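Elastinolytic metalloprotease (Pseudoalteromonas sp. CF6-2, PDB 6IK4) is a zinc metalloprotease of the M23 family that probably cleaves peptide bonds within protein chains, linked to elastin and to bacterial peptidoglycan as substrates. Local coordinates at residues Tyr30-Phe35 / His118-Leu123; Thr75-Met80 / Thr95-Tyr100. One frame throughout, in Å; residues are numbered along the deposited sequence.

Contact 1: residues Tyr30-Phe35 / His118-Leu123. With ZN (zinc ion), chain B.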
loop_
_atom_site.group_PDB
_atom_site.type_symbol
_atom_site.label_atom_id
_atom_site.label_comp_id
_atom_site.label_asym_id
_atom_site.label_seq_id
_atom_site.Cartn_x
_atom_site.Cartn_y
_atom_site.Cartn_z
ATOM N N TYR A 30 -11.073 6.961 -3.157
ATOM C CA TYR A 30 -9.683 6.703 -3.557
ATOM C C TYR A 30 -8.940 6.215 -2.322
ATOM O O TYR A 30 -8.343 6.993 -1.573
ATOM C CB TYR A 30 -9.033 7.939 -4.158
ATOM C CG TYR A 30 -9.806 8.470 -5.345
ATOM C CD1 TYR A 30 -10.605 7.625 -6.115
ATOM C CD2 TYR A 30 -9.757 9.819 -5.678
ATOM C CE1 TYR A 30 -11.334 8.121 -7.201
ATOM C CE2 TYR A 30 -10.473 10.319 -6.752
ATOM C CZ TYR A 30 -11.260 9.468 -7.506
ATOM O OH TYR A 30 -11.972 9.992 -8.562
ATOM N N SER A 31 -8.970 4.903 -2.137
ATOM C CA SER A 31 -8.516 4.224 -0.929
ATOM C C SER A 31 -7.133 3.602 -1.051
ATOM O O SER A 31 -6.606 3.109 -0.048
ATOM C CB SER A 31 -9.489 3.105 -0.595
ATOM O OG SER A 31 -9.437 2.135 -1.624
ATOM N N SER A 32 -6.561 3.562 -2.250
ATOM C CA SER A 32 -5.439 2.682 -2.530
ATOM C C SER A 32 -4.301 3.429 -3.219
ATOM O O SER A 32 -4.515 4.429 -3.909
ATOM C CB SER A 32 -5.883 1.505 -3.415
ATOM O OG SER A 32 -6.961 0.788 -2.824
ATOM N N LEU A 33 -3.088 2.905 -3.033
ATOM C CA LEU A 33 -1.875 3.384 -3.686
ATOM C C LEU A 33 -1.092 2.181 -4.175
ATOM O O LEU A 33 -1.086 1.136 -3.521
ATOM C CB LEU A 33 -0.999 4.204 -2.716
ATOM C CG LEU A 33 -1.607 5.509 -2.206
ATOM C CD1 LEU A 33 -0.908 5.948 -0.919
ATOM C CD2 LEU A 33 -1.502 6.605 -3.276
ATOM N N ASP A 34 -0.434 2.320 -5.328
ATOM C CA ASP A 34 0.476 1.294 -5.826
ATOM C C ASP A 34 1.911 1.726 -5.530
ATOM O O ASP A 34 2.345 2.788 -5.986
ATOM C CB ASP A 34 0.270 1.064 -7.326
ATOM C CG ASP A 34 -1.112 0.525 -7.638
ATOM O OD1 ASP A 34 -1.719 -0.076 -6.738
ATOM O OD2 ASP A 34 -1.589 0.689 -8.777
ATOM N N PHE A 35 2.630 0.921 -4.740
ATOM C CA PHE A 35 4.010 1.199 -4.345
ATOM C C PHE A 35 4.969 0.233 -5.033
ATOM O O PHE A 35 4.686 -0.965 -5.122
ATOM C CB PHE A 35 4.224 1.026 -2.837
ATOM C CG PHE A 35 3.470 1.993 -1.971
ATOM C CD1 PHE A 35 3.449 3.348 -2.256
ATOM C CD2 PHE A 35 2.799 1.535 -0.855
ATOM C CE1 PHE A 35 2.782 4.232 -1.437
ATOM C CE2 PHE A 35 2.112 2.405 -0.032
ATOM C CZ PHE A 35 2.103 3.757 -0.315
ATOM N N HIS A 118 4.396 -4.567 -8.144
ATOM C CA HIS A 118 4.114 -3.533 -7.158
ATOM C C HIS A 118 3.197 -4.154 -6.112
ATOM O O HIS A 118 2.625 -5.224 -6.325
ATOM C CB HIS A 118 3.451 -2.309 -7.790
ATOM C CG HIS A 118 2.062 -2.571 -8.290
ATOM N ND1 HIS A 118 1.809 -3.164 -9.510
ATOM C CD2 HIS A 118 0.852 -2.311 -7.742
ATOM C CE1 HIS A 118 0.503 -3.258 -9.690
ATOM N NE2 HIS A 118 -0.100 -2.749 -8.630
ATOM N N VAL A 119 3.040 -3.467 -4.987
ATOM C CA VAL A 119 1.992 -3.822 -4.026
ATOM C C VAL A 119 0.857 -2.814 -4.158
ATOM O O VAL A 119 1.094 -1.603 -4.244
ATOM C CB VAL A 119 2.530 -3.880 -2.584
ATOM C CG1 VAL A 119 3.204 -2.567 -2.180
ATOM C CG2 VAL A 119 1.388 -4.216 -1.607
ATOM N N HIS A 120 -0.369 -3.323 -4.245
ATOM C CA HIS A 120 -1.584 -2.524 -4.211
ATOM C C HIS A 120 -1.972 -2.398 -2.744
ATOM O O HIS A 120 -2.365 -3.386 -2.122
ATOM C CB HIS A 120 -2.671 -3.213 -5.045
ATOM C CG HIS A 120 -4.044 -2.623 -4.915
ATOM N ND1 HIS A 120 -4.461 -1.535 -5.651
ATOM C CD2 HIS A 120 -5.116 -3.016 -4.186
ATOM C CE1 HIS A 120 -5.724 -1.269 -5.364
ATOM N NE2 HIS A 120 -6.145 -2.152 -4.476
ATOM N N PHE A 121 -1.836 -1.195 -2.196
ATOM C CA PHE A 121 -1.985 -0.916 -0.767
ATOM C C PHE A 121 -3.295 -0.169 -0.525
ATOM O O PHE A 121 -3.523 0.871 -1.140
ATOM C CB PHE A 121 -0.779 -0.088 -0.313
ATOM C CG PHE A 121 -0.838 0.415 1.106
ATOM C CD1 PHE A 121 -0.399 -0.374 2.159
ATOM C CD2 PHE A 121 -1.249 1.714 1.371
ATOM C CE1 PHE A 121 -0.417 0.107 3.468
ATOM C CE2 PHE A 121 -1.276 2.200 2.674
ATOM C CZ PHE A 121 -0.855 1.396 3.718
ATOM N N THR A 122 -4.135 -0.668 0.396
ATOM C CA THR A 122 -5.489 -0.139 0.582
ATOM C C THR A 122 -5.761 0.126 2.057
ATOM O O THR A 122 -5.425 -0.703 2.905
ATOM C CB THR A 122 -6.558 -1.125 0.053
ATOM O OG1 THR A 122 -6.298 -1.438 -1.322
ATOM C CG2 THR A 122 -8.016 -0.568 0.230
ATOM N N LEU A 123 -6.393 1.268 2.350
ATOM C CA LEU A 123 -6.846 1.608 3.700
ATOM C C LEU A 123 -8.322 1.259 3.859
ATOM O O LEU A 123 -9.150 1.621 3.010
ATOM C CB LEU A 123 -6.640 3.097 3.994
ATOM C CG LEU A 123 -7.086 3.570 5.389
ATOM C CD1 LEU A 123 -6.207 2.947 6.486
ATOM C CD2 LEU A 123 -7.077 5.107 5.501
HETATM ZN ZN ZN B . -3.666 -0.427 -7.177
#

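Contact 2: residues Thr75-Met80 / Thr95-Tyr100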
loop_
_atom_site.group_PDB
_atom_site.type_symbol
_atom_site.label_atom_id
_atom_site.label_comp_id
_atom_site.label_asym_id
_atom_site.label_seq_id
_atom_site.Cartn_x
_atom_site.Cartn_y
_atom_site.Cartn_z
ATOM N N THR A 75 -4.980 -2.108 6.890
ATOM C CA THR A 75 -4.342 -1.943 5.595
ATOM C C THR A 75 -4.329 -3.289 4.885
ATOM O O THR A 75 -4.068 -4.328 5.499
ATOM C CB THR A 75 -2.926 -1.368 5.731
ATOM O OG1 THR A 75 -2.177 -2.104 6.715
ATOM C CG2 THR A 75 -3.009 0.102 6.152
ATOM N N ASN A 76 -4.624 -3.257 3.592
ATOM C CA ASN A 76 -4.668 -4.452 2.769
ATOM C C ASN A 76 -3.537 -4.373 1.757
ATOM O O ASN A 76 -3.211 -3.286 1.275
ATOM C CB ASN A 76 -6.023 -4.570 2.073
ATOM C CG ASN A 76 -6.332 -5.985 1.634
ATOM O OD1 ASN A 76 -6.920 -6.759 2.388
ATOM N ND2 ASN A 76 -5.922 -6.336 0.411
ATOM N N TYR A 77 -2.920 -5.526 1.471
ATOM C CA TYR A 77 -1.741 -5.632 0.616
ATOM C C TYR A 77 -2.037 -6.683 -0.444
ATOM O O TYR A 77 -2.147 -7.866 -0.114
ATOM C CB TYR A 77 -0.498 -6.034 1.428
ATOM C CG TYR A 77 -0.249 -5.135 2.626
ATOM C CD1 TYR A 77 -1.015 -5.259 3.794
ATOM C CD2 TYR A 77 0.736 -4.154 2.588
ATOM C CE1 TYR A 77 -0.805 -4.419 4.885
ATOM C CE2 TYR A 77 0.957 -3.317 3.676
ATOM C CZ TYR A 77 0.178 -3.440 4.813
ATOM O OH TYR A 77 0.393 -2.597 5.894
ATOM N N TYR A 78 -2.117 -6.267 -1.709
ATOM C CA TYR A 78 -2.475 -7.159 -2.803
ATOM C C TYR A 78 -1.345 -7.191 -3.838
ATOM O O TYR A 78 -0.489 -6.302 -3.877
ATOM C CB TYR A 78 -3.821 -6.738 -3.444
ATOM C CG TYR A 78 -4.327 -7.728 -4.473
ATOM C CD1 TYR A 78 -4.688 -9.020 -4.103
ATOM C CD2 TYR A 78 -4.409 -7.388 -5.817
ATOM C CE1 TYR A 78 -5.135 -9.948 -5.050
ATOM C CE2 TYR A 78 -4.857 -8.306 -6.766
ATOM C CZ TYR A 78 -5.211 -9.583 -6.373
ATOM O OH TYR A 78 -5.652 -10.501 -7.321
ATOM N N HIS A 79 -1.336 -8.266 -4.645
ATOM C CA HIS A 79 -0.235 -8.621 -5.562
ATOM C C HIS A 79 0.983 -9.169 -4.814
ATOM O O HIS A 79 2.120 -8.911 -5.207
ATOM C CB HIS A 79 0.206 -7.451 -6.454
ATOM C CG HIS A 79 -0.896 -6.793 -7.220
ATOM N ND1 HIS A 79 -1.773 -7.492 -8.022
ATOM C CD2 HIS A 79 -1.227 -5.484 -7.346
ATOM C CE1 HIS A 79 -2.610 -6.641 -8.594
ATOM N NE2 HIS A 79 -2.303 -5.418 -8.198
ATOM N N MET A 80 0.754 -9.958 -3.762
ATOM C CA MET A 80 1.817 -10.407 -2.871
ATOM C C MET A 80 2.289 -11.817 -3.219
ATOM O O MET A 80 1.627 -12.573 -3.937
ATOM C CB MET A 80 1.339 -10.384 -1.408
ATOM C CG MET A 80 0.895 -9.012 -0.899
ATOM S SD MET A 80 2.300 -7.886 -0.842
ATOM C CE MET A 80 3.291 -8.575 0.479
ATOM N N THR A 95 6.843 -5.426 10.522
ATOM C CA THR A 95 6.979 -6.860 10.282
ATOM C C THR A 95 6.953 -7.173 8.789
ATOM O O THR A 95 6.098 -6.670 8.053
ATOM C CB THR A 95 5.845 -7.606 10.987
ATOM O OG1 THR A 95 5.928 -7.377 12.400
ATOM C CG2 THR A 95 5.933 -9.092 10.712
ATOM N N LEU A 96 7.893 -8.006 8.340
ATOM C CA LEU A 96 7.931 -8.445 6.941
ATOM C C LEU A 96 6.742 -9.358 6.646
ATOM O O LEU A 96 6.692 -10.489 7.134
ATOM C CB LEU A 96 9.244 -9.177 6.661
ATOM C CG LEU A 96 10.500 -8.340 6.893
ATOM C CD1 LEU A 96 11.752 -9.147 6.550
ATOM C CD2 LEU A 96 10.446 -7.050 6.070
ATOM N N LEU A 97 5.795 -8.888 5.817
ATOM C CA LEU A 97 4.585 -9.660 5.530
ATOM C C LEU A 97 4.787 -10.667 4.403
ATOM O O LEU A 97 4.096 -11.693 4.352
ATOM C CB LEU A 97 3.437 -8.708 5.153
ATOM C CG LEU A 97 2.968 -7.765 6.271
ATOM C CD1 LEU A 97 1.930 -6.749 5.757
ATOM C CD2 LEU A 97 2.399 -8.583 7.445
ATOM N N GLY A 98 5.698 -10.375 3.493
ATOM C CA GLY A 98 5.812 -11.087 2.239
ATOM C C GLY A 98 6.520 -10.178 1.254
ATOM O O GLY A 98 6.947 -9.075 1.594
ATOM N N ARG A 99 6.658 -10.668 0.031
ATOM C CA ARG A 99 7.158 -9.840 -1.066
ATOM C C ARG A 99 5.987 -9.427 -1.943
ATOM O O ARG A 99 4.952 -10.091 -1.959
ATOM C CB ARG A 99 8.192 -10.598 -1.915
ATOM C CG ARG A 99 9.473 -10.940 -1.187
ATOM C CD ARG A 99 10.361 -11.894 -1.995
ATOM N NE ARG A 99 10.707 -11.374 -3.317
ATOM C CZ ARG A 99 11.390 -12.060 -4.238
ATOM N NH1 ARG A 99 11.809 -13.298 -3.982
ATOM N NH2 ARG A 99 11.665 -11.509 -5.414
ATOM N N TYR A 100 6.136 -8.327 -2.685
ATOM C CA TYR A 100 5.188 -8.171 -3.777
ATOM C C TYR A 100 5.702 -9.005 -4.936
ATOM O O TYR A 100 6.911 -9.177 -5.102
ATOM C CB TYR A 100 4.905 -6.712 -4.171
ATOM C CG TYR A 100 5.994 -5.781 -4.672
ATOM C CD1 TYR A 100 6.523 -5.893 -5.959
ATOM C CD2 TYR A 100 6.396 -4.699 -3.892
ATOM C CE1 TYR A 100 7.488 -4.993 -6.418
ATOM C CE2 TYR A 100 7.341 -3.798 -4.343
ATOM C CZ TYR A 100 7.878 -3.944 -5.604
ATOM O OH TYR A 100 8.823 -3.039 -6.034
#

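Contact 1: residues Tyr30-Phe35 / His118-Leu123
Asp-34 and His-120 meet at the zinc ion, which Asp-34 OD1 and His-120 ND1 each bind at 2.0 Å. The carboxylate grips the metal mainly through OD1, since OD2 stands 2.8 Å from the zinc, and its plane is turned 51° from the imidazole. In His-120, CG anti to the backbone N (chi1 170°) carries the ring out toward the metal, and its turn about the CB-CG bond presents ND1; a histidine suits the place because its other nitrogen, NE2, remains available to hydrogen-bond Asn-23 OD1. His-21 supplies the third protein ligand. The ring of His-118, predicted to act as a proton donor or acceptor, leans obliquely over Asp-34, with its CD2 3.4 Å from Asp-34 CB. Its ND1 is held by the carbonyl of Gly-116, leaving NE2 on the metal side. His-118, just before strand 119-125, and His-120 within it make the HxH motif of M23 peptidases, and strand alternation places Asp-34 and His-120 on the zinc face. On that face too, Ser-32 OG and Thr-122 OG1 share a hydrogen bond of 2.8 Å, small hydroxyl residues that fit this closely spaced, non-hydrogen-bonded pair. Behind the metal the antiparallel strands are stitched by backbone bonds at Leu-33 with Phe-121 and Phe-35 with Val-119; the bond from Phe-121 N to Leu-33 O measures 2.8 Å. Ser-31 and Ser-32 form a classic beta bulge against His-21. The opposite face is apolar: Phe-35 CE2 packs 3.7 Å from Phe-121 CD2, the rings inclined at 41°, while Val-119 CG1 packs against Phe-35 CB, near the ring plane at its edge. Trp-9 meets Phe-35 edge-to-face, and Tyr-77 adjoins Phe-121.

Contact 2: residues Thr75-Met80 / Thr95-Tyr100
With CG anti to its carbonyl carbon (chi1 -53°), Tyr-77 holds its ring in front of Leu-97, whose own extended chi2 of 174° sends CD1 onto it. The methyl sits 3.7 Å from the centroid of the Tyr-77 ring, only 13° off the normal, a CH-pi contact that suits a flat ring and a branched aliphatic chain. Tyr-77 OH shares a 2.7 Å hydrogen bond with Thr-75 OG1 and also bonds Ala-52 N, two partners that tether the far end of the ring. Were an alanine to stand in for Tyr-77, Leu-97 CD1 would probably lose the ring face it rests on, and Thr-75 OG1 and the Ala-52 amide a shared hydroxyl partner. Bends at chi2 and chi3 fold the Met-80 thioether back along the other strand: CE lies 3.7 Å from Gly-98 C. A glycine suits Gly-98's place, since a beta carbon there would crowd that methyl. The backbones approach closely at Met-80 and Tyr-100, a non-hydrogen-bonded antiparallel pair with CA-H...O contacts, including Tyr-100 CA to the carbonyl of His-79, a predicted proton donor or acceptor whose ND1 bonds Ala-107 O. Val-49 of strand 48-50 touches both Tyr-77 and Met-80, strand 64-68 packs on Tyr-77 and Leu-97, and strand 119-125 borders Met-80 through Val-119.

Contacts 1 and 2 lie with their centres 11 Å apart in one large antiparallel sheet, where strands 119-125 and 73-81 are neighbours. Along the chain the order is 30-35, 75-80, 95-100, 118-123, so contact 2 falls wholly between the two halves of contact 1. Probable backbone hydrogen bonds from Asn-76 N to Thr-122 O and from Tyr-78 N to His-120 O join them. The sheet carries the zinc ligands Asp-34 and His-120 in contact 1, and near the strand ends the predicted catalytic His-79 from contact 2 packs against His-118 from contact 1, bringing chain-distant residues together beside the metal.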